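Local coordinates for protein 2-oxo-1,2-dihydroquinoline 8-monooxygenase, oxygenase component (Pseudomonas putida, PDB 1Z03) that probably hydroxylates 2-oxo-1,2-dihydroquinoline at its 8-position, as the oxygenase component of a Rieske non-haem iron monooxygenase, at residues H291-V296 and M303-P308; V313-Y318 and I331-C336. One frame throughout, in Å; residues are numbered along the deposited sequence.

Contact 1. Residues H291-V296 and M303-P308; sequences HYRTSV and MVENWP. With OCH (quinolin-2(1H)-one), chain I.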
ATOM      1  N   HIS A 291      18.333  -3.582 -40.811  1.00 30.86           N
ATOM      2  CA  HIS A 291      19.475  -2.806 -40.330  1.00 28.92           C
ATOM      3  C   HIS A 291      19.033  -1.660 -39.437  1.00 26.57           C
ATOM      4  O   HIS A 291      18.126  -0.906 -39.781  1.00 26.50           O
ATOM      5  CB  HIS A 291      20.259  -2.233 -41.511  1.00 31.01           C
ATOM      6  CG  HIS A 291      20.625  -3.255 -42.537  1.00 33.17           C
ATOM      7  ND1 HIS A 291      21.562  -4.239 -42.306  1.00 34.35           N
ATOM      8  CD2 HIS A 291      20.143  -3.478 -43.782  1.00 34.33           C
ATOM      9  CE1 HIS A 291      21.641  -5.026 -43.363  1.00 34.38           C
ATOM     10  NE2 HIS A 291      20.790  -4.587 -44.274  1.00 35.83           N
ATOM     11  N   TYR A 292      19.698  -1.519 -38.296  1.00 23.53           N
ATOM     12  CA  TYR A 292      19.370  -0.463 -37.347  1.00 21.86           C
ATOM     13  C   TYR A 292      20.567  -0.244 -36.428  1.00 20.20           C
ATOM     14  O   TYR A 292      21.505  -1.042 -36.413  1.00 21.47           O
ATOM     15  CB  TYR A 292      18.149  -0.878 -36.525  1.00 19.50           C
ATOM     16  CG  TYR A 292      18.408  -2.109 -35.686  1.00 18.20           C
ATOM     17  CD1 TYR A 292      19.002  -2.008 -34.425  1.00 18.50           C
ATOM     18  CD2 TYR A 292      18.117  -3.382 -36.176  1.00 19.10           C
ATOM     19  CE1 TYR A 292      19.299  -3.137 -33.678  1.00 17.51           C
ATOM     20  CE2 TYR A 292      18.414  -4.522 -35.429  1.00 19.44           C
ATOM     21  CZ  TYR A 292      19.005  -4.387 -34.183  1.00 19.31           C
ATOM     22  OH  TYR A 292      19.311  -5.508 -33.452  1.00 18.74           O
ATOM     23  N   ARG A 293      20.527   0.834 -35.654  1.00 19.91           N
ATOM     24  CA  ARG A 293      21.613   1.145 -34.739  1.00 19.30           C
ATOM     25  C   ARG A 293      21.109   1.899 -33.515  1.00 16.96           C
ATOM     26  O   ARG A 293      20.335   2.848 -33.627  1.00 19.04           O
ATOM     27  CB  ARG A 293      22.680   1.975 -35.448  1.00 17.09           C
ATOM     28  CG  ARG A 293      23.879   2.284 -34.579  1.00 17.11           C
ATOM     29  CD  ARG A 293      25.016   2.834 -35.407  1.00 16.68           C
ATOM     30  NE  ARG A 293      24.692   4.103 -36.047  1.00 17.72           N
ATOM     31  CZ  ARG A 293      25.499   4.728 -36.903  1.00 18.96           C
ATOM     32  NH1 ARG A 293      25.138   5.885 -37.437  1.00 18.21           N
ATOM     33  NH2 ARG A 293      26.662   4.182 -37.236  1.00 18.47           N
ATOM     34  N   THR A 294      21.565   1.480 -32.342  1.00 16.42           N
ATOM     35  CA  THR A 294      21.146   2.121 -31.105  1.00 16.60           C
ATOM     36  C   THR A 294      22.236   2.955 -30.435  1.00 15.93           C
ATOM     37  O   THR A 294      23.426   2.628 -30.485  1.00 16.80           O
ATOM     38  CB  THR A 294      20.631   1.081 -30.085  1.00 15.74           C
ATOM     39  OG1 THR A 294      21.628   0.073 -29.887  1.00 15.05           O
ATOM     40  CG2 THR A 294      19.360   0.420 -30.586  1.00 15.71           C
ATOM     41  N   SER A 295      21.800   4.037 -29.801  1.00 15.68           N
ATOM     42  CA  SER A 295      22.681   4.947 -29.086  1.00 16.03           C
ATOM     43  C   SER A 295      21.864   5.511 -27.929  1.00 17.40           C
ATOM     44  O   SER A 295      20.633   5.506 -27.981  1.00 17.16           O
ATOM     45  CB  SER A 295      23.127   6.091 -30.002  1.00 16.23           C
ATOM     46  OG  SER A 295      22.023   6.875 -30.431  1.00 15.54           O
ATOM     47  N   VAL A 296      22.540   5.977 -26.881  1.00 16.31           N
ATOM     48  CA  VAL A 296      21.846   6.558 -25.744  1.00 15.35           C
ATOM     49  C   VAL A 296      22.632   7.755 -25.208  1.00 15.64           C
ATOM     50  O   VAL A 296      23.865   7.731 -25.167  1.00 14.90           O
ATOM     51  CB  VAL A 296      21.629   5.506 -24.625  1.00 14.76           C
ATOM     52  CG1 VAL A 296      22.962   4.955 -24.149  1.00 14.76           C
ATOM     53  CG2 VAL A 296      20.851   6.126 -23.465  1.00 14.07           C
ATOM     54  N   MET A 303      17.954   6.190 -29.134  1.00 15.85           N
ATOM     55  CA  MET A 303      17.691   6.459 -30.539  1.00 15.96           C
ATOM     56  C   MET A 303      17.930   5.152 -31.282  1.00 16.36           C
ATOM     57  O   MET A 303      18.955   4.495 -31.099  1.00 16.15           O
ATOM     58  CB  MET A 303      18.608   7.539 -31.116  1.00 16.52           C
ATOM     59  CG  MET A 303      18.472   7.640 -32.644  1.00 17.05           C
ATOM     60  SD  MET A 303      19.284   9.067 -33.405  1.00 17.02           S
ATOM     61  CE  MET A 303      21.006   8.720 -33.004  1.00 15.77           C
ATOM     62  N   VAL A 304      16.960   4.757 -32.095  1.00 16.64           N
ATOM     63  CA  VAL A 304      17.083   3.535 -32.873  1.00 17.17           C
ATOM     64  C   VAL A 304      16.993   3.946 -34.335  1.00 17.56           C
ATOM     65  O   VAL A 304      15.898   4.079 -34.883  1.00 15.30           O
ATOM     66  CB  VAL A 304      15.950   2.535 -32.548  1.00 17.24           C
ATOM     67  CG1 VAL A 304      16.298   1.153 -33.111  1.00 17.80           C
ATOM     68  CG2 VAL A 304      15.742   2.461 -31.049  1.00 17.49           C
ATOM     69  N   GLU A 305      18.150   4.167 -34.950  1.00 18.12           N
ATOM     70  CA  GLU A 305      18.216   4.580 -36.351  1.00 18.10           C
ATOM     71  C   GLU A 305      17.660   3.519 -37.277  1.00 17.31           C
ATOM     72  O   GLU A 305      17.823   2.327 -37.030  1.00 17.80           O
ATOM     73  CB  GLU A 305      19.663   4.848 -36.765  1.00 18.92           C
ATOM     74  CG  GLU A 305      20.329   6.015 -36.087  1.00 18.56           C
ATOM     75  CD  GLU A 305      21.827   5.951 -36.260  1.00 22.09           C
ATOM     76  OE1 GLU A 305      22.541   5.661 -35.271  1.00 19.73           O
ATOM     77  OE2 GLU A 305      22.282   6.174 -37.404  1.00 22.04           O
ATOM     78  N   ASN A 306      17.013   3.974 -38.347  1.00 18.35           N
ATOM     79  CA  ASN A 306      16.440   3.098 -39.361  1.00 18.15           C
ATOM     80  C   ASN A 306      15.441   2.098 -38.782  1.00 19.48           C
ATOM     81  O   ASN A 306      15.463   0.915 -39.127  1.00 20.75           O
ATOM     82  CB  ASN A 306      17.568   2.351 -40.093  1.00 18.74           C
ATOM     83  CG  ASN A 306      17.207   2.006 -41.541  1.00 18.59           C
ATOM     84  OD1 ASN A 306      16.864   2.888 -42.329  1.00 19.11           O
ATOM     85  ND2 ASN A 306      17.294   0.724 -41.892  1.00 19.23           N
ATOM     86  N   TRP A 307      14.562   2.572 -37.906  1.00 19.93           N
ATOM     87  CA  TRP A 307      13.561   1.699 -37.295  1.00 19.66           C
ATOM     88  C   TRP A 307      12.192   2.379 -37.247  1.00 19.86           C
ATOM     89  O   TRP A 307      12.078   3.533 -36.831  1.00 19.73           O
ATOM     90  CB  TRP A 307      14.001   1.304 -35.884  1.00 19.45           C
ATOM     91  CG  TRP A 307      13.132   0.264 -35.254  1.00 18.80           C
ATOM     92  CD1 TRP A 307      11.924   0.460 -34.632  1.00 19.59           C
ATOM     93  CD2 TRP A 307      13.359  -1.152 -35.252  1.00 19.56           C
ATOM     94  NE1 TRP A 307      11.388  -0.748 -34.252  1.00 18.07           N
ATOM     95  CE2 TRP A 307      12.247  -1.754 -34.621  1.00 19.72           C
ATOM     96  CE3 TRP A 307      14.396  -1.971 -35.725  1.00 21.13           C
ATOM     97  CZ2 TRP A 307      12.141  -3.141 -34.448  1.00 20.56           C
ATOM     98  CZ3 TRP A 307      14.292  -3.353 -35.554  1.00 20.48           C
ATOM     99  CH2 TRP A 307      13.170  -3.921 -34.920  1.00 23.08           C
ATOM    100  N   PRO A 308      11.132   1.662 -37.658  1.00 20.82           N
ATOM    101  CA  PRO A 308      11.166   0.277 -38.146  1.00 21.96           C
ATOM    102  C   PRO A 308      11.477   0.135 -39.639  1.00 22.42           C
ATOM    103  O   PRO A 308      11.604  -0.976 -40.144  1.00 21.94           O
ATOM    104  CB  PRO A 308       9.774  -0.232 -37.799  1.00 21.08           C
ATOM    105  CG  PRO A 308       8.934   0.979 -38.097  1.00 21.82           C
ATOM    106  CD  PRO A 308       9.740   2.128 -37.505  1.00 21.05           C
TER
HETATM  107  O1  OCH I4600      18.454  -3.234 -29.463  1.00 37.89           O
HETATM  108  N2  OCH I4600      16.621  -1.809 -29.322  1.00 38.56           N
HETATM  109  C3  OCH I4600      15.376  -1.324 -29.797  1.00 38.32           C
HETATM  110  C4  OCH I4600      14.680  -0.260 -29.111  1.00 37.94           C
HETATM  111  C5  OCH I4600      13.455   0.166 -29.625  1.00 37.75           C
HETATM  112  C6  OCH I4600      12.902  -0.436 -30.799  1.00 38.07           C
HETATM  113  C7  OCH I4600      13.573  -1.461 -31.464  1.00 38.34           C
HETATM  114  C8  OCH I4600      14.804  -1.933 -30.995  1.00 38.13           C
HETATM  115  C9  OCH I4600      15.545  -3.032 -31.684  1.00 37.60           C
HETATM  116  C10 OCH I4600      16.722  -3.478 -31.220  1.00 37.62           C
HETATM  117  C1  OCH I4600      17.381  -2.878 -29.952  1.00 38.42           C
HETATM  118  O   HOH W   1      21.374   5.320 -32.776  1.00 19.21           O
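Trp307 turns the edge of its indole toward the face of Tyr292 in a T-shaped pair, the planes at 88° and CZ3 of Trp307 3.9 Å from CD2 of Tyr292. The ligand, a bound quinolinone, points its C7 edge at one face of the same indole, with C7 3.4 Å from Trp307 CE2; CB of Pro308 lies against the opposite face. Tyr292 CE1 comes 3.6 Å from C10 in the ligand's lactam ring, with CG swung between the backbone N and the carbonyl carbon. From the strands themselves, Val304 brings CG2 to 3.5 Å from ligand C4, and Thr294 offers its methyl CG2 to ligand N2, its hydroxyl being taken by Gln264.

The reverse face carries a buried ion pair, with Ser295 and Met303 as its neighbours. Arg293 grips Glu305 side-on in a salt bridge, NE to OE1 at 2.8 Å and NH1 to OE2 at 2.9 Å. The bend at chi3 (63°) of Arg293 brings both nitrogens to the carboxylate, although the two flat groups are twisted 48° apart. Phe180 and Pro181 take further guanidinium N-H groups on their carbonyls, and Trp185 NE1 donates to Glu305 OE2. A leucine in place of Arg293 would probably leave the buried Glu305 carboxylate without its countercharge. A water is hydrogen-bonded to Arg293 O, Glu305 OE1 and Ser295 OG, and the Met303 methyl packs beside that hydroxyl. Past the strands, Asn306 ND2 donates to His291 O at 2.8 Å, nearly straight.

The whole is a two-stranded antiparallel β-hairpin in the catalytic domain of a Rieske oxygenase, with one face lining the substrate pocket.

Contact 2. Residues V313-Y318 and I331-C336; sequences VQYEWY and ILVRVC. With OCH (quinolin-2(1H)-one), chain I.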
ATOM      1  N   VAL A 313      12.718   6.863 -37.564  1.00 18.35           N
ATOM      2  CA  VAL A 313      13.578   6.616 -36.410  1.00 17.26           C
ATOM      3  C   VAL A 313      12.726   6.515 -35.142  1.00 17.19           C
ATOM      4  O   VAL A 313      11.676   7.153 -35.042  1.00 17.00           O
ATOM      5  CB  VAL A 313      14.634   7.756 -36.245  1.00 15.77           C
ATOM      6  CG1 VAL A 313      13.948   9.091 -36.023  1.00 16.31           C
ATOM      7  CG2 VAL A 313      15.569   7.447 -35.091  1.00 15.43           C
ATOM      8  N   GLN A 314      13.164   5.694 -34.187  1.00 17.40           N
ATOM      9  CA  GLN A 314      12.430   5.548 -32.931  1.00 17.24           C
ATOM     10  C   GLN A 314      13.211   6.138 -31.767  1.00 16.63           C
ATOM     11  O   GLN A 314      14.398   5.875 -31.608  1.00 17.56           O
ATOM     12  CB  GLN A 314      12.116   4.073 -32.623  1.00 18.84           C
ATOM     13  CG  GLN A 314      11.239   3.890 -31.363  1.00 18.39           C
ATOM     14  CD  GLN A 314      10.605   2.510 -31.251  1.00 19.49           C
ATOM     15  OE1 GLN A 314      10.220   1.902 -32.253  1.00 18.00           O
ATOM     16  NE2 GLN A 314      10.468   2.019 -30.018  1.00 18.94           N
ATOM     17  N   TYR A 315      12.537   6.949 -30.962  1.00 16.09           N
ATOM     18  CA  TYR A 315      13.152   7.556 -29.788  1.00 14.32           C
ATOM     19  C   TYR A 315      12.365   7.121 -28.559  1.00 15.12           C
ATOM     20  O   TYR A 315      11.140   7.015 -28.604  1.00 13.65           O
ATOM     21  CB  TYR A 315      13.119   9.089 -29.872  1.00 15.94           C
ATOM     22  CG  TYR A 315      13.996   9.694 -30.946  1.00 16.86           C
ATOM     23  CD1 TYR A 315      13.437  10.372 -32.028  1.00 18.68           C
ATOM     24  CD2 TYR A 315      15.388   9.581 -30.884  1.00 16.61           C
ATOM     25  CE1 TYR A 315      14.243  10.925 -33.026  1.00 17.47           C
ATOM     26  CE2 TYR A 315      16.203  10.131 -31.879  1.00 18.04           C
ATOM     27  CZ  TYR A 315      15.624  10.800 -32.944  1.00 17.82           C
ATOM     28  OH  TYR A 315      16.427  11.331 -33.931  1.00 19.58           O
ATOM     29  N   GLU A 316      13.068   6.863 -27.464  1.00 13.73           N
ATOM     30  CA  GLU A 316      12.407   6.481 -26.226  1.00 14.58           C
ATOM     31  C   GLU A 316      13.009   7.251 -25.062  1.00 14.43           C
ATOM     32  O   GLU A 316      14.199   7.564 -25.066  1.00 15.73           O
ATOM     33  CB  GLU A 316      12.544   4.978 -25.961  1.00 14.88           C
ATOM     34  CG  GLU A 316      11.980   4.083 -27.064  1.00 14.65           C
ATOM     35  CD  GLU A 316      11.844   2.638 -26.628  1.00 16.00           C
ATOM     36  OE1 GLU A 316      12.531   2.228 -25.671  1.00 16.71           O
ATOM     37  OE2 GLU A 316      11.064   1.898 -27.253  1.00 16.79           O
ATOM     38  N   TRP A 317      12.162   7.585 -24.091  1.00 12.70           N
ATOM     39  CA  TRP A 317      12.585   8.284 -22.883  1.00 12.44           C
ATOM     40  C   TRP A 317      12.030   7.456 -21.739  1.00 11.95           C
ATOM     41  O   TRP A 317      11.060   6.722 -21.918  1.00 11.19           O
ATOM     42  CB  TRP A 317      11.979   9.681 -22.800  1.00 12.97           C
ATOM     43  CG  TRP A 317      12.670  10.729 -23.621  1.00 12.80           C
ATOM     44  CD1 TRP A 317      13.611  11.622 -23.187  1.00 13.02           C
ATOM     45  CD2 TRP A 317      12.403  11.056 -24.987  1.00 12.38           C
ATOM     46  NE1 TRP A 317      13.936  12.496 -24.200  1.00 13.90           N
ATOM     47  CE2 TRP A 317      13.209  12.170 -25.317  1.00 12.92           C
ATOM     48  CE3 TRP A 317      11.557  10.519 -25.966  1.00 12.98           C
ATOM     49  CZ2 TRP A 317      13.191  12.762 -26.588  1.00 14.92           C
ATOM     50  CZ3 TRP A 317      11.538  11.109 -27.231  1.00 13.30           C
ATOM     51  CH2 TRP A 317      12.349  12.219 -27.527  1.00 11.59           C
ATOM     52  N   TYR A 318      12.652   7.581 -20.576  1.00 11.20           N
ATOM     53  CA  TYR A 318      12.239   6.869 -19.373  1.00 11.69           C
ATOM     54  C   TYR A 318      12.402   7.945 -18.313  1.00 11.41           C
ATOM     55  O   TYR A 318      13.377   7.973 -17.558  1.00 10.92           O
ATOM     56  CB  TYR A 318      13.175   5.689 -19.125  1.00 12.14           C
ATOM     57  CG  TYR A 318      13.485   4.926 -20.396  1.00 11.89           C
ATOM     58  CD1 TYR A 318      14.516   5.338 -21.247  1.00 13.35           C
ATOM     59  CD2 TYR A 318      12.706   3.836 -20.784  1.00 12.09           C
ATOM     60  CE1 TYR A 318      14.761   4.682 -22.454  1.00 13.90           C
ATOM     61  CE2 TYR A 318      12.942   3.175 -21.991  1.00 14.72           C
ATOM     62  CZ  TYR A 318      13.972   3.602 -22.813  1.00 15.66           C
ATOM     63  OH  TYR A 318      14.228   2.913 -23.974  1.00 16.37           O
ATOM     64  N   ILE A 331       8.237   7.165 -29.428  1.00 16.97           N
ATOM     65  CA  ILE A 331       7.825   7.895 -30.623  1.00 16.12           C
ATOM     66  C   ILE A 331       8.586   7.503 -31.891  1.00 17.44           C
ATOM     67  O   ILE A 331       9.712   7.011 -31.835  1.00 16.47           O
ATOM     68  CB  ILE A 331       7.981   9.436 -30.450  1.00 15.79           C
ATOM     69  CG1 ILE A 331       9.462   9.812 -30.403  1.00 14.66           C
ATOM     70  CG2 ILE A 331       7.294   9.900 -29.182  1.00 15.08           C
ATOM     71  CD1 ILE A 331       9.719  11.313 -30.509  1.00 13.86           C
ATOM     72  N   LEU A 332       7.946   7.729 -33.037  1.00 18.20           N
ATOM     73  CA  LEU A 332       8.543   7.456 -34.336  1.00 18.53           C
ATOM     74  C   LEU A 332       8.567   8.799 -35.039  1.00 18.99           C
ATOM     75  O   LEU A 332       7.597   9.549 -34.986  1.00 19.85           O
ATOM     76  CB  LEU A 332       7.696   6.455 -35.128  1.00 18.00           C
ATOM     77  CG  LEU A 332       7.621   5.052 -34.517  1.00 17.44           C
ATOM     78  CD1 LEU A 332       6.762   4.137 -35.388  1.00 19.04           C
ATOM     79  CD2 LEU A 332       9.038   4.494 -34.390  1.00 17.65           C
ATOM     80  N   VAL A 333       9.684   9.117 -35.676  1.00 18.60           N
ATOM     81  CA  VAL A 333       9.816  10.394 -36.358  1.00 18.06           C
ATOM     82  C   VAL A 333      10.153  10.183 -37.824  1.00 19.33           C
ATOM     83  O   VAL A 333      10.849   9.233 -38.184  1.00 17.97           O
ATOM     84  CB  VAL A 333      10.933  11.253 -35.726  1.00 17.98           C
ATOM     85  CG1 VAL A 333      10.957  12.630 -36.363  1.00 17.59           C
ATOM     86  CG2 VAL A 333      10.730  11.356 -34.220  1.00 17.20           C
ATOM     87  N   ARG A 334       9.625  11.071 -38.661  1.00 20.46           N
ATOM     88  CA  ARG A 334       9.873  11.055 -40.098  1.00 20.96           C
ATOM     89  C   ARG A 334       9.652  12.465 -40.604  1.00 20.49           C
ATOM     90  O   ARG A 334       8.717  13.142 -40.176  1.00 20.66           O
ATOM     91  CB  ARG A 334       8.917  10.106 -40.826  1.00 22.64           C
ATOM     92  CG  ARG A 334       9.114  10.128 -42.340  1.00 24.07           C
ATOM     93  CD  ARG A 334       8.337   9.046 -43.076  1.00 24.92           C
ATOM     94  NE  ARG A 334       8.776   8.977 -44.468  1.00 25.42           N
ATOM     95  CZ  ARG A 334       9.059   7.847 -45.113  1.00 26.35           C
ATOM     96  NH1 ARG A 334       9.461   7.884 -46.374  1.00 26.43           N
ATOM     97  NH2 ARG A 334       8.935   6.674 -44.506  1.00 25.92           N
ATOM     98  N   VAL A 335      10.525  12.929 -41.490  1.00 21.29           N
ATOM     99  CA  VAL A 335      10.362  14.264 -42.039  1.00 21.40           C
ATOM    100  C   VAL A 335       9.321  14.172 -43.153  1.00 22.26           C
ATOM    101  O   VAL A 335       9.457  13.377 -44.085  1.00 20.62           O
ATOM    102  CB  VAL A 335      11.691  14.812 -42.599  1.00 22.93           C
ATOM    103  CG1 VAL A 335      11.453  16.120 -43.342  1.00 22.31           C
ATOM    104  CG2 VAL A 335      12.666  15.034 -41.460  1.00 21.54           C
ATOM    105  N   CYS A 336       8.264  14.970 -43.019  1.00 24.30           N
ATOM    106  CA  CYS A 336       7.173  15.003 -43.986  1.00 25.67           C
ATOM    107  C   CYS A 336       6.982  16.448 -44.447  1.00 26.25           C
ATOM    108  O   CYS A 336       6.304  17.236 -43.793  1.00 27.93           O
ATOM    109  CB  CYS A 336       5.899  14.468 -43.335  1.00 24.38           C
ATOM    110  SG  CYS A 336       6.093  12.803 -42.646  1.00 24.95           S
TER
HETATM  111  O1  OCH I4600      18.454  -3.234 -29.463  1.00 37.89           O
HETATM  112  N2  OCH I4600      16.621  -1.809 -29.322  1.00 38.56           N
HETATM  113  C3  OCH I4600      15.376  -1.324 -29.797  1.00 38.32           C
HETATM  114  C4  OCH I4600      14.680  -0.260 -29.111  1.00 37.94           C
HETATM  115  C5  OCH I4600      13.455   0.166 -29.625  1.00 37.75           C
HETATM  116  C6  OCH I4600      12.902  -0.436 -30.799  1.00 38.07           C
HETATM  117  C7  OCH I4600      13.573  -1.461 -31.464  1.00 38.34           C
HETATM  118  C8  OCH I4600      14.804  -1.933 -30.995  1.00 38.13           C
HETATM  119  C9  OCH I4600      15.545  -3.032 -31.684  1.00 37.60           C
HETATM  120  C10 OCH I4600      16.722  -3.478 -31.220  1.00 37.62           C
HETATM  121  C1  OCH I4600      17.381  -2.878 -29.952  1.00 38.42           C
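Ile331 pushes its CD1 methyl against the rim of Trp317, 3.8 Å from CZ3 and close to the plane of the indole, while its CG1 lies against CB of Tyr315. The branch reaches this far because CG1 sits between the backbone N and the carbonyl carbon (chi1 70°), leaning toward the strand 313-318. The methyl thus fills the notch between the two aromatic side chains. Val333 supplies the next bump: its CG2 meets the phenol edge of Tyr315 in plane, 3.6 Å from CD1. Beyond it, CG1 of Val313 rests on CB of Val333, the two valines side by side and pointing the same way. CG2 of Val313 turns in the other direction and lies over a face of the Tyr315 ring, which is therefore touched by one valine at its rim and by another from above. The phenol oxygen is held by the carbonyl of Pro189.

On the opposite face Leu332 sets its CD2 methyl across the Gln314 chain, 3.6 Å from both CB and OE1. Extended beyond CG, Gln314 carries its amide past this methyl to the ligand, where NE2 comes 3.5 Å from C5. Asn362 OD1 accepts a hydrogen bond from NE2, and a weak one runs from NE2 to Glu316 OE2. That carboxylate oxygen is also hydrogen-bonded to Tyr328 OH.

Backbone hydrogen bonds pair Val313 with Val333 and Tyr315 with Ile331, the straightest being Ile331 N to Tyr315 O at 173°. The chemistry is accordingly divided: across the strands the side chains meet by apolar fit, whereas the amide and carboxylate near the quinolinone are tied into a buried polar network that probably fixes their orientation.

Contacts 1 and 2 are successive hairpins of one antiparallel sheet, their centres about 10 Å apart, and they show how a continuous sheet can build one pocket wall from several strands. The seam runs between strands 301-305 and 313-320, where Val304 N probably donates to Gln314 O at 2.8 Å. On the ligand side Trp307 CD1 lies 3.3 Å from Gln314 OE1, so the two contacts meet beside the quinolinone that both touch; on the reverse side Met303 CG packs 3.5 Å from Tyr315 CE2. The iron bound by His221, His225 and Asp365 lies about 8 Å from the side chains of both Trp307 and Gln314.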